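Local coordinates for possible glutathione S-transferase (Rhodopseudomonas palustris, PDB 3M8N), which probably acts as a glutathione transferase, coupling the thiol of glutathione to electrophilic substrates, at residues Y16-A21 against A71-L76; Q95-E100 against T159-A164; A164-T169 against N186-R191. All coordinates share one frame; numbering follows the deposited sequence.

Interaction 1. Residues Y16-A21 against A71-L76; sequences YKVRLA and AILWYL
Val18 and Ala21 meet Ile72, Leu73 and Leu76 with no flat group in the seam; the planar groups of 16-21 are turned from it, the Arg19 guanidinium laying one face over Tyr16 CA and the Tyr16 ring having Leu20 CB over one face, toward the rim. What joins the two helical segments is aliphatic. With CG1 anti to the backbone N (chi1 179°), Val18 puts that methyl against Ile72 CG2 at 3.5 Å and also against Leu76 CD1, 4.0 Å from the same Val18 CG1. Val18 CG2 touches the Ile72 CG2 methyl as well, at 3.7 Å, so the valine fork straddles it, the two side chains crossing at about a right angle. The helices run almost parallel, 12° apart with axes 9.6 Å from each other, as expected for two helices on one face of the thioredoxin-like sheet of a GST N-terminal domain. Leu6 of strand 4-8 packs on Val18, and Leu58 of strand 57-59 on Ile72 and Leu76. Leu73 reaches across with its CD2 branch, which presses on Ala21 CB at 3.4 Å, tighter than usual for two carbons, and lies 3.5 Å from Lys17 O. Its side chain also meets Ile160 and Ala164 of helix 160-169. Lys17 leads its amine away from the seam, into a salt bridge with Glu100 and a hydrogen bond to Asn14 OD1.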
loop_
_atom_site.group_PDB
_atom_site.type_symbol
_atom_site.label_atom_id
_atom_site.label_comp_id
_atom_site.label_asym_id
_atom_site.label_seq_id
_atom_site.Cartn_x
_atom_site.Cartn_y
_atom_site.Cartn_z
ATOM N N TYR A 16 -6.293 12.685 -6.658
ATOM C CA TYR A 16 -7.078 13.498 -5.774
ATOM C C TYR A 16 -6.699 13.333 -4.310
ATOM O O TYR A 16 -6.731 14.287 -3.577
ATOM C CB TYR A 16 -8.552 13.222 -5.961
ATOM C CG TYR A 16 -9.466 13.765 -4.838
ATOM C CD1 TYR A 16 -9.541 15.115 -4.568
ATOM C CD2 TYR A 16 -10.273 12.903 -4.082
ATOM C CE1 TYR A 16 -10.388 15.608 -3.537
ATOM C CE2 TYR A 16 -11.110 13.395 -3.056
ATOM C CZ TYR A 16 -11.161 14.745 -2.807
ATOM O OH TYR A 16 -11.987 15.237 -1.853
ATOM N N LYS A 17 -6.351 12.129 -3.859
ATOM C CA LYS A 17 -5.776 11.941 -2.506
ATOM C C LYS A 17 -4.654 12.936 -2.170
ATOM O O LYS A 17 -4.651 13.540 -1.110
ATOM C CB LYS A 17 -5.250 10.518 -2.317
ATOM C CG LYS A 17 -6.293 9.507 -2.143
ATOM C CD LYS A 17 -5.958 8.261 -2.918
ATOM C CE LYS A 17 -4.973 7.532 -2.247
ATOM N NZ LYS A 17 -5.310 6.117 -2.563
ATOM N N VAL A 18 -3.702 13.083 -3.079
ATOM C CA VAL A 18 -2.573 13.909 -2.865
ATOM C C VAL A 18 -2.968 15.370 -2.902
ATOM O O VAL A 18 -2.525 16.136 -2.085
ATOM C CB VAL A 18 -1.522 13.670 -3.897
ATOM C CG1 VAL A 18 -0.442 14.568 -3.592
ATOM C CG2 VAL A 18 -1.030 12.190 -3.884
ATOM N N ARG A 19 -3.792 15.768 -3.849
ATOM C CA ARG A 19 -4.357 17.131 -3.808
ATOM C C ARG A 19 -5.113 17.467 -2.520
ATOM O O ARG A 19 -5.040 18.555 -2.046
ATOM C CB ARG A 19 -5.304 17.316 -4.942
ATOM C CG ARG A 19 -4.715 17.548 -6.351
ATOM C CD ARG A 19 -5.922 17.963 -7.242
ATOM N NE ARG A 19 -6.048 16.911 -8.180
ATOM C CZ ARG A 19 -7.048 16.116 -8.456
ATOM N NH1 ARG A 19 -8.251 16.245 -7.982
ATOM N NH2 ARG A 19 -6.756 15.176 -9.322
ATOM N N LEU A 20 -5.839 16.528 -1.962
ATOM C CA LEU A 20 -6.608 16.724 -0.761
ATOM C C LEU A 20 -5.668 16.970 0.406
ATOM O O LEU A 20 -5.851 17.944 1.155
ATOM C CB LEU A 20 -7.493 15.517 -0.476
ATOM C CG LEU A 20 -8.401 15.569 0.745
ATOM C CD1 LEU A 20 -9.229 16.885 0.719
ATOM C CD2 LEU A 20 -9.277 14.363 0.815
ATOM N N ALA A 21 -4.650 16.107 0.549
ATOM C CA ALA A 21 -3.594 16.300 1.548
ATOM C C ALA A 21 -2.929 17.662 1.421
ATOM O O ALA A 21 -2.798 18.338 2.401
ATOM C CB ALA A 21 -2.557 15.170 1.469
ATOM N N ALA A 71 2.550 6.697 -0.712
ATOM C CA ALA A 71 3.904 7.133 -0.344
ATOM C C ALA A 71 4.072 8.660 -0.388
ATOM O O ALA A 71 4.753 9.224 0.435
ATOM C CB ALA A 71 4.971 6.461 -1.254
ATOM N N ILE A 72 3.487 9.297 -1.374
ATOM C CA ILE A 72 3.416 10.743 -1.455
ATOM C C ILE A 72 2.738 11.278 -0.204
ATOM O O ILE A 72 3.258 12.164 0.420
ATOM C CB ILE A 72 2.763 11.233 -2.800
ATOM C CG1 ILE A 72 3.599 10.816 -4.000
ATOM C CG2 ILE A 72 2.483 12.725 -2.809
ATOM C CD1 ILE A 72 2.835 10.760 -5.428
ATOM N N LEU A 73 1.631 10.693 0.220
ATOM C CA LEU A 73 0.898 11.173 1.360
ATOM C C LEU A 73 1.765 11.122 2.566
ATOM O O LEU A 73 1.813 12.086 3.266
ATOM C CB LEU A 73 -0.428 10.391 1.622
ATOM C CG LEU A 73 -1.635 10.549 0.650
ATOM C CD1 LEU A 73 -2.862 9.768 1.107
ATOM C CD2 LEU A 73 -1.986 11.935 0.487
ATOM N N TRP A 74 2.428 9.994 2.803
ATOM C CA TRP A 74 3.315 9.859 3.935
ATOM C C TRP A 74 4.423 10.933 3.962
ATOM O O TRP A 74 4.687 11.518 5.008
ATOM C CB TRP A 74 3.913 8.458 3.972
ATOM C CG TRP A 74 4.796 8.265 5.164
ATOM C CD1 TRP A 74 4.436 7.743 6.378
ATOM C CD2 TRP A 74 6.186 8.598 5.271
ATOM N NE1 TRP A 74 5.496 7.722 7.215
ATOM C CE2 TRP A 74 6.596 8.233 6.571
ATOM C CE3 TRP A 74 7.150 9.122 4.367
ATOM C CZ2 TRP A 74 7.967 8.431 7.037
ATOM C CZ3 TRP A 74 8.501 9.321 4.812
ATOM C CH2 TRP A 74 8.884 8.981 6.154
ATOM N N TYR A 75 5.043 11.146 2.814
ATOM C CA TYR A 75 6.081 12.084 2.657
ATOM C C TYR A 75 5.632 13.495 3.046
ATOM O O TYR A 75 6.344 14.241 3.674
ATOM C CB TYR A 75 6.601 12.075 1.221
ATOM C CG TYR A 75 7.746 13.073 1.025
ATOM C CD1 TYR A 75 9.020 12.859 1.590
ATOM C CD2 TYR A 75 7.553 14.255 0.356
ATOM C CE1 TYR A 75 10.066 13.769 1.427
ATOM C CE2 TYR A 75 8.601 15.180 0.237
ATOM C CZ TYR A 75 9.847 14.901 0.750
ATOM O OH TYR A 75 10.859 15.781 0.633
ATOM N N LEU A 76 4.453 13.866 2.609
ATOM C CA LEU A 76 3.966 15.202 2.807
ATOM C C LEU A 76 3.582 15.428 4.274
ATOM O O LEU A 76 3.638 16.542 4.747
ATOM C CB LEU A 76 2.791 15.489 1.875
ATOM C CG LEU A 76 2.992 15.523 0.396
ATOM C CD1 LEU A 76 1.604 15.462 -0.267
ATOM C CD2 LEU A 76 3.736 16.801 0.016
#

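Interaction 2. Residues Q95-E100 against T159-A164; sequences QWMFFE and TIADIA
Met97 and Ala161 bring the backbones closest, CA to CA 5.4 Å, where helix 95-100 and helix 160-164 run side by side in the same direction, 14° apart with axes 8.7 Å from each other. Ala161 and Ala164, with only a methyl each, probably let the backbones come this near. Met97, a selenomethionine, has the largest share of the contact: its CG lies 3.9 Å from Ala161 CA, its SE touches Ile160 CD1 at 3.4 Å, and the bend at chi3 (73°) swings CE over to Ala164 CB. Ile160, whose CG1 sits between backbone N and carbonyl carbon (chi1 44°), carries that CD1 to the selenium. Trp96 takes part through its CB, against Ala161 CB, while its indole leads away. At the other end Glu100 CG rests 3.7 Å from Ala164 O; a water sits near that oxygen and Glu100 OE2, but the carboxylate's main partner is Lys17 of helix 13-24, a salt bridge. Thr159 and Asp162 form a capping box, a familiar feature of the GST fold at the start of this core helix: Thr159 N donates to the anti lone pair of Asp162 OD2 at 3.1 Å, and Thr159 OG1 accepts a weak bond from Ala161 N. Helix 69-77 packs here through Leu73 on Met97; on another flank helix 129-146 presses Val142 against Trp96, and Phe98 stacks on Phe98 of the second subunit.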
loop_
_atom_site.group_PDB
_atom_site.type_symbol
_atom_site.label_atom_id
_atom_site.label_comp_id
_atom_site.label_asym_id
_atom_site.label_seq_id
_atom_site.Cartn_x
_atom_site.Cartn_y
_atom_site.Cartn_z
ATOM N N GLN A 95 -0.944 0.801 8.210
ATOM C CA GLN A 95 -1.792 -0.392 8.134
ATOM C C GLN A 95 -3.030 -0.111 7.311
ATOM O O GLN A 95 -3.260 -0.784 6.334
ATOM C CB GLN A 95 -2.182 -0.863 9.500
ATOM C CG GLN A 95 -3.110 -2.005 9.453
ATOM C CD GLN A 95 -3.818 -2.284 10.755
ATOM O OE1 GLN A 95 -3.232 -2.626 11.781
ATOM N NE2 GLN A 95 -5.113 -2.237 10.688
ATOM N N TRP A 96 -3.775 0.935 7.651
ATOM C CA TRP A 96 -4.945 1.265 6.896
ATOM C C TRP A 96 -4.651 1.720 5.481
ATOM O O TRP A 96 -5.419 1.478 4.591
ATOM C CB TRP A 96 -5.786 2.274 7.657
ATOM C CG TRP A 96 -6.468 1.626 8.803
ATOM C CD1 TRP A 96 -6.156 1.749 10.111
ATOM C CD2 TRP A 96 -7.561 0.723 8.736
ATOM N NE1 TRP A 96 -6.981 0.978 10.871
ATOM C CE2 TRP A 96 -7.852 0.325 10.046
ATOM C CE3 TRP A 96 -8.326 0.194 7.686
ATOM C CZ2 TRP A 96 -8.877 -0.592 10.345
ATOM C CZ3 TRP A 96 -9.350 -0.729 7.993
ATOM C CH2 TRP A 96 -9.610 -1.093 9.299
HETATM N N MSE A 97 -3.549 2.419 5.234
HETATM C CA MSE A 97 -3.147 2.711 3.856
HETATM C C MSE A 97 -2.706 1.512 3.028
HETATM O O MSE A 97 -2.928 1.490 1.822
HETATM C CB MSE A 97 -2.008 3.716 3.859
HETATM C CG MSE A 97 -2.334 4.896 4.631
HETATM SE SE MSE A 97 -1.005 6.336 4.609
HETATM C CE MSE A 97 -1.368 6.827 2.932
ATOM N N PHE A 98 -2.030 0.550 3.648
ATOM C CA PHE A 98 -1.756 -0.700 2.972
ATOM C C PHE A 98 -3.033 -1.458 2.684
ATOM O O PHE A 98 -3.160 -1.998 1.612
ATOM C CB PHE A 98 -0.725 -1.544 3.712
ATOM C CG PHE A 98 0.689 -1.061 3.495
ATOM C CD1 PHE A 98 1.235 -1.059 2.231
ATOM C CD2 PHE A 98 1.441 -0.527 4.541
ATOM C CE1 PHE A 98 2.558 -0.611 1.996
ATOM C CE2 PHE A 98 2.729 -0.017 4.311
ATOM C CZ PHE A 98 3.285 -0.101 3.020
ATOM N N PHE A 99 -3.994 -1.414 3.608
ATOM C CA PHE A 99 -5.316 -1.967 3.394
ATOM C C PHE A 99 -5.977 -1.307 2.261
ATOM O O PHE A 99 -6.514 -1.994 1.452
ATOM C CB PHE A 99 -6.154 -1.840 4.642
ATOM C CG PHE A 99 -7.633 -2.164 4.460
ATOM C CD1 PHE A 99 -8.111 -3.439 4.636
ATOM C CD2 PHE A 99 -8.556 -1.152 4.217
ATOM C CE1 PHE A 99 -9.486 -3.688 4.512
ATOM C CE2 PHE A 99 -9.904 -1.431 4.104
ATOM C CZ PHE A 99 -10.352 -2.671 4.243
ATOM N N GLU A 100 -5.932 0.005 2.164
ATOM C CA GLU A 100 -6.522 0.689 1.008
ATOM C C GLU A 100 -5.885 0.216 -0.269
ATOM O O GLU A 100 -6.556 0.009 -1.226
ATOM C CB GLU A 100 -6.400 2.207 1.136
ATOM C CG GLU A 100 -7.096 3.045 0.073
ATOM C CD GLU A 100 -6.261 3.380 -1.195
ATOM O OE1 GLU A 100 -5.091 3.017 -1.330
ATOM O OE2 GLU A 100 -6.775 3.997 -2.137
ATOM N N THR A 159 -5.784 11.589 10.031
ATOM C CA THR A 159 -4.437 11.273 9.613
ATOM C C THR A 159 -4.522 11.044 8.098
ATOM O O THR A 159 -5.613 11.150 7.503
ATOM C CB THR A 159 -3.805 10.078 10.346
ATOM O OG1 THR A 159 -4.351 8.864 9.899
ATOM C CG2 THR A 159 -4.004 10.123 11.791
ATOM N N ILE A 160 -3.380 10.775 7.474
ATOM C CA ILE A 160 -3.331 10.443 6.053
ATOM C C ILE A 160 -4.033 9.134 5.703
ATOM O O ILE A 160 -4.416 8.943 4.580
ATOM C CB ILE A 160 -1.844 10.444 5.444
ATOM C CG1 ILE A 160 -0.899 9.736 6.385
ATOM C CG2 ILE A 160 -1.416 11.805 5.112
ATOM C CD1 ILE A 160 0.363 9.241 5.695
ATOM N N ALA A 161 -4.202 8.235 6.656
ATOM C CA ALA A 161 -5.009 7.033 6.452
ATOM C C ALA A 161 -6.430 7.331 6.056
ATOM O O ALA A 161 -6.948 6.624 5.226
ATOM C CB ALA A 161 -5.037 6.159 7.655
ATOM N N ASP A 162 -7.064 8.362 6.674
ATOM C CA ASP A 162 -8.451 8.792 6.367
ATOM C C ASP A 162 -8.516 9.365 4.976
ATOM O O ASP A 162 -9.401 9.035 4.207
ATOM C CB ASP A 162 -8.908 9.835 7.370
ATOM C CG ASP A 162 -8.958 9.309 8.752
ATOM O OD1 ASP A 162 -9.821 8.502 9.072
ATOM O OD2 ASP A 162 -8.112 9.675 9.551
ATOM N N ILE A 163 -7.556 10.216 4.660
ATOM C CA ILE A 163 -7.424 10.810 3.338
ATOM C C ILE A 163 -7.220 9.742 2.295
ATOM O O ILE A 163 -7.785 9.837 1.228
ATOM C CB ILE A 163 -6.244 11.833 3.292
ATOM C CG1 ILE A 163 -6.484 12.949 4.305
ATOM C CG2 ILE A 163 -5.998 12.382 1.899
ATOM C CD1 ILE A 163 -5.286 13.675 4.566
ATOM N N ALA A 164 -6.361 8.762 2.553
ATOM C CA ALA A 164 -6.162 7.696 1.583
ATOM C C ALA A 164 -7.428 6.888 1.307
ATOM O O ALA A 164 -7.805 6.683 0.180
ATOM C CB ALA A 164 -5.042 6.795 2.025
HETATM O O HOH W 1 -9.258 5.327 -1.473
#

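Interaction 3. Residues A164-T169 against N186-R191; sequences ALYGYT and NAWLRR
Trp188 has CG anti to its own backbone N (chi1 172°), which sends the six-membered side of the indole edge-on into helix 164-169, and Leu189, with CG anti to the carbonyl carbon (chi1 -61°), reaches for the Tyr166 ring beside it. The leading atom of the indole is CH2: it comes to 3.4 Å from Tyr166 N and to 3.7 Å from Leu165 CB, so the ring is wedged against the backbone itself, with Leu165 C in the ring plane. One atom along, Trp188 CZ3 meets Thr169 CG2 at 3.9 Å, the two side chains crossing at about a right angle. Leu189 CD2 lies obliquely against the Tyr166 ring, 3.6 Å from its CE1, and touches Thr169 CG2 as well. The helices cross steeply, 111° between their directions, and this joins the central helix 160-169 of the all-helical GST C-terminal domain to the later helix 183-193. With the hydroxyl turned back to its own helix, Thr169 presents its methyl to the indole: OG1 donates at 2.7 Å to Leu165 O, from above the carbonyl plane, and that oxygen also accepts from Thr169 N. The polar end of each large ring is held by the opposite helix. Trp188 NE1 bonds to Asp162 OD1, tying the indole to the capping box of helix 160-169, and Tyr166 OH bonds to Glu193. Phe153 meets the indole edge-to-face, and His170 stacks on Tyr166. Replacing Trp188 with alanine would probably open a gap against Leu165, Tyr166 and Thr169 and remove the NE1 donor from Asp162 OD1, which also accepts from Phe153 N.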
loop_
_atom_site.group_PDB
_atom_site.type_symbol
_atom_site.label_atom_id
_atom_site.label_comp_id
_atom_site.label_asym_id
_atom_site.label_seq_id
_atom_site.Cartn_x
_atom_site.Cartn_y
_atom_site.Cartn_z
ATOM N N ALA A 164 -6.361 8.762 2.553
ATOM C CA ALA A 164 -6.162 7.696 1.583
ATOM C C ALA A 164 -7.428 6.888 1.307
ATOM O O ALA A 164 -7.805 6.683 0.180
ATOM C CB ALA A 164 -5.042 6.795 2.025
ATOM N N LEU A 165 -8.114 6.482 2.362
ATOM C CA LEU A 165 -9.373 5.751 2.251
ATOM C C LEU A 165 -10.483 6.599 1.647
ATOM O O LEU A 165 -11.296 6.122 0.865
ATOM C CB LEU A 165 -9.782 5.218 3.622
ATOM C CG LEU A 165 -8.865 4.103 4.093
ATOM C CD1 LEU A 165 -8.963 3.821 5.566
ATOM C CD2 LEU A 165 -9.155 2.888 3.310
ATOM N N TYR A 166 -10.460 7.884 1.934
ATOM C CA TYR A 166 -11.447 8.733 1.374
ATOM C C TYR A 166 -11.458 8.778 -0.139
ATOM O O TYR A 166 -12.500 8.919 -0.709
ATOM C CB TYR A 166 -11.384 10.153 1.992
ATOM C CG TYR A 166 -12.541 11.009 1.575
ATOM C CD1 TYR A 166 -13.733 11.038 2.304
ATOM C CD2 TYR A 166 -12.462 11.745 0.400
ATOM C CE1 TYR A 166 -14.830 11.851 1.857
ATOM C CE2 TYR A 166 -13.505 12.519 -0.039
ATOM C CZ TYR A 166 -14.685 12.560 0.688
ATOM O OH TYR A 166 -15.659 13.343 0.139
ATOM N N GLY A 167 -10.311 8.716 -0.782
ATOM C CA GLY A 167 -10.164 8.799 -2.223
ATOM C C GLY A 167 -11.138 8.022 -3.092
ATOM O O GLY A 167 -11.816 8.617 -3.942
ATOM N N TYR A 168 -11.181 6.703 -2.918
ATOM C CA TYR A 168 -12.148 5.870 -3.598
ATOM C C TYR A 168 -13.434 5.715 -2.794
ATOM O O TYR A 168 -14.481 5.731 -3.363
ATOM C CB TYR A 168 -11.543 4.510 -4.023
ATOM C CG TYR A 168 -10.502 4.697 -5.043
ATOM C CD1 TYR A 168 -10.802 5.318 -6.241
ATOM C CD2 TYR A 168 -9.201 4.344 -4.797
ATOM C CE1 TYR A 168 -9.828 5.558 -7.201
ATOM C CE2 TYR A 168 -8.189 4.585 -5.767
ATOM C CZ TYR A 168 -8.517 5.185 -6.970
ATOM O OH TYR A 168 -7.564 5.442 -7.935
ATOM N N THR A 169 -13.363 5.577 -1.470
ATOM C CA THR A 169 -14.583 5.413 -0.689
ATOM C C THR A 169 -15.629 6.455 -1.079
ATOM O O THR A 169 -16.820 6.153 -1.160
ATOM C CB THR A 169 -14.354 5.410 0.821
ATOM O OG1 THR A 169 -13.346 4.446 1.167
ATOM C CG2 THR A 169 -15.622 4.997 1.560
ATOM N N ASN A 186 -20.601 6.264 6.294
ATOM C CA ASN A 186 -21.091 7.482 5.742
ATOM C C ASN A 186 -20.892 8.675 6.678
ATOM O O ASN A 186 -20.703 9.796 6.235
ATOM C CB ASN A 186 -22.573 7.294 5.433
ATOM C CG ASN A 186 -22.853 6.369 4.200
ATOM O OD1 ASN A 186 -23.593 5.380 4.326
ATOM N ND2 ASN A 186 -22.331 6.734 3.015
ATOM N N ALA A 187 -20.930 8.427 7.978
ATOM C CA ALA A 187 -20.694 9.475 8.981
ATOM C C ALA A 187 -19.245 9.920 8.921
ATOM O O ALA A 187 -18.938 11.110 9.022
ATOM C CB ALA A 187 -21.040 8.968 10.418
ATOM N N TRP A 188 -18.368 8.932 8.733
ATOM C CA TRP A 188 -16.923 9.150 8.499
ATOM C C TRP A 188 -16.620 10.027 7.253
ATOM O O TRP A 188 -15.882 11.015 7.322
ATOM C CB TRP A 188 -16.172 7.795 8.483
ATOM C CG TRP A 188 -14.758 7.936 8.055
ATOM C CD1 TRP A 188 -13.725 8.364 8.801
ATOM C CD2 TRP A 188 -14.245 7.697 6.758
ATOM N NE1 TRP A 188 -12.570 8.388 8.065
ATOM C CE2 TRP A 188 -12.863 7.973 6.799
ATOM C CE3 TRP A 188 -14.813 7.256 5.566
ATOM C CZ2 TRP A 188 -12.038 7.834 5.689
ATOM C CZ3 TRP A 188 -13.996 7.092 4.480
ATOM C CH2 TRP A 188 -12.611 7.397 4.553
ATOM N N LEU A 189 -17.264 9.729 6.136
ATOM C CA LEU A 189 -17.122 10.561 4.937
ATOM C C LEU A 189 -17.479 11.968 5.195
ATOM O O LEU A 189 -16.766 12.851 4.751
ATOM C CB LEU A 189 -17.967 10.030 3.763
ATOM C CG LEU A 189 -17.675 8.629 3.231
ATOM C CD1 LEU A 189 -18.880 8.058 2.482
ATOM C CD2 LEU A 189 -16.443 8.698 2.361
ATOM N N ARG A 190 -18.594 12.190 5.894
ATOM C CA ARG A 190 -19.022 13.547 6.236
ATOM C C ARG A 190 -18.050 14.165 7.185
ATOM O O ARG A 190 -17.789 15.323 7.065
ATOM C CB ARG A 190 -20.472 13.619 6.794
ATOM C CG ARG A 190 -21.597 13.465 5.688
ATOM C CD ARG A 190 -23.129 13.581 6.162
ATOM N NE ARG A 190 -23.468 12.561 7.171
ATOM C CZ ARG A 190 -24.007 11.352 6.931
ATOM N NH1 ARG A 190 -24.345 10.970 5.694
ATOM N NH2 ARG A 190 -24.198 10.524 7.942
ATOM N N ARG A 191 -17.482 13.411 8.121
ATOM C CA ARG A 191 -16.511 13.981 9.050
ATOM C C ARG A 191 -15.273 14.496 8.322
ATOM O O ARG A 191 -14.776 15.597 8.575
ATOM C CB ARG A 191 -16.148 12.889 10.002
ATOM C CG ARG A 191 -15.582 13.308 11.259
ATOM C CD ARG A 191 -15.337 12.078 12.153
ATOM N NE ARG A 191 -16.580 11.540 12.666
ATOM C CZ ARG A 191 -17.120 10.345 12.415
ATOM N NH1 ARG A 191 -16.539 9.432 11.665
ATOM N NH2 ARG A 191 -18.303 10.064 12.952
#

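In the fold
The three interactions follow one another along the chain, interaction 1 within the thioredoxin-like N-terminal domain and interactions 2 and 3 within the helical C-terminal one. Helix 160-169 serves both of the latter, and Ala164 belongs to both; their centres lie about 11 Å apart, as do those of interactions 1 and 2, while interactions 1 and 3 are about 15 Å apart. Interaction 1 reaches two C-terminal helices: the Lys17 salt bridge leads to helix 87-117, while Lys17 O packs on Ile163 and Trp74 CA on Ile160, both of helix 160-169. Helices 87-117 and 160-169 together thus face the N-terminal domain, while interactions 1 and 2 also border the second subunit.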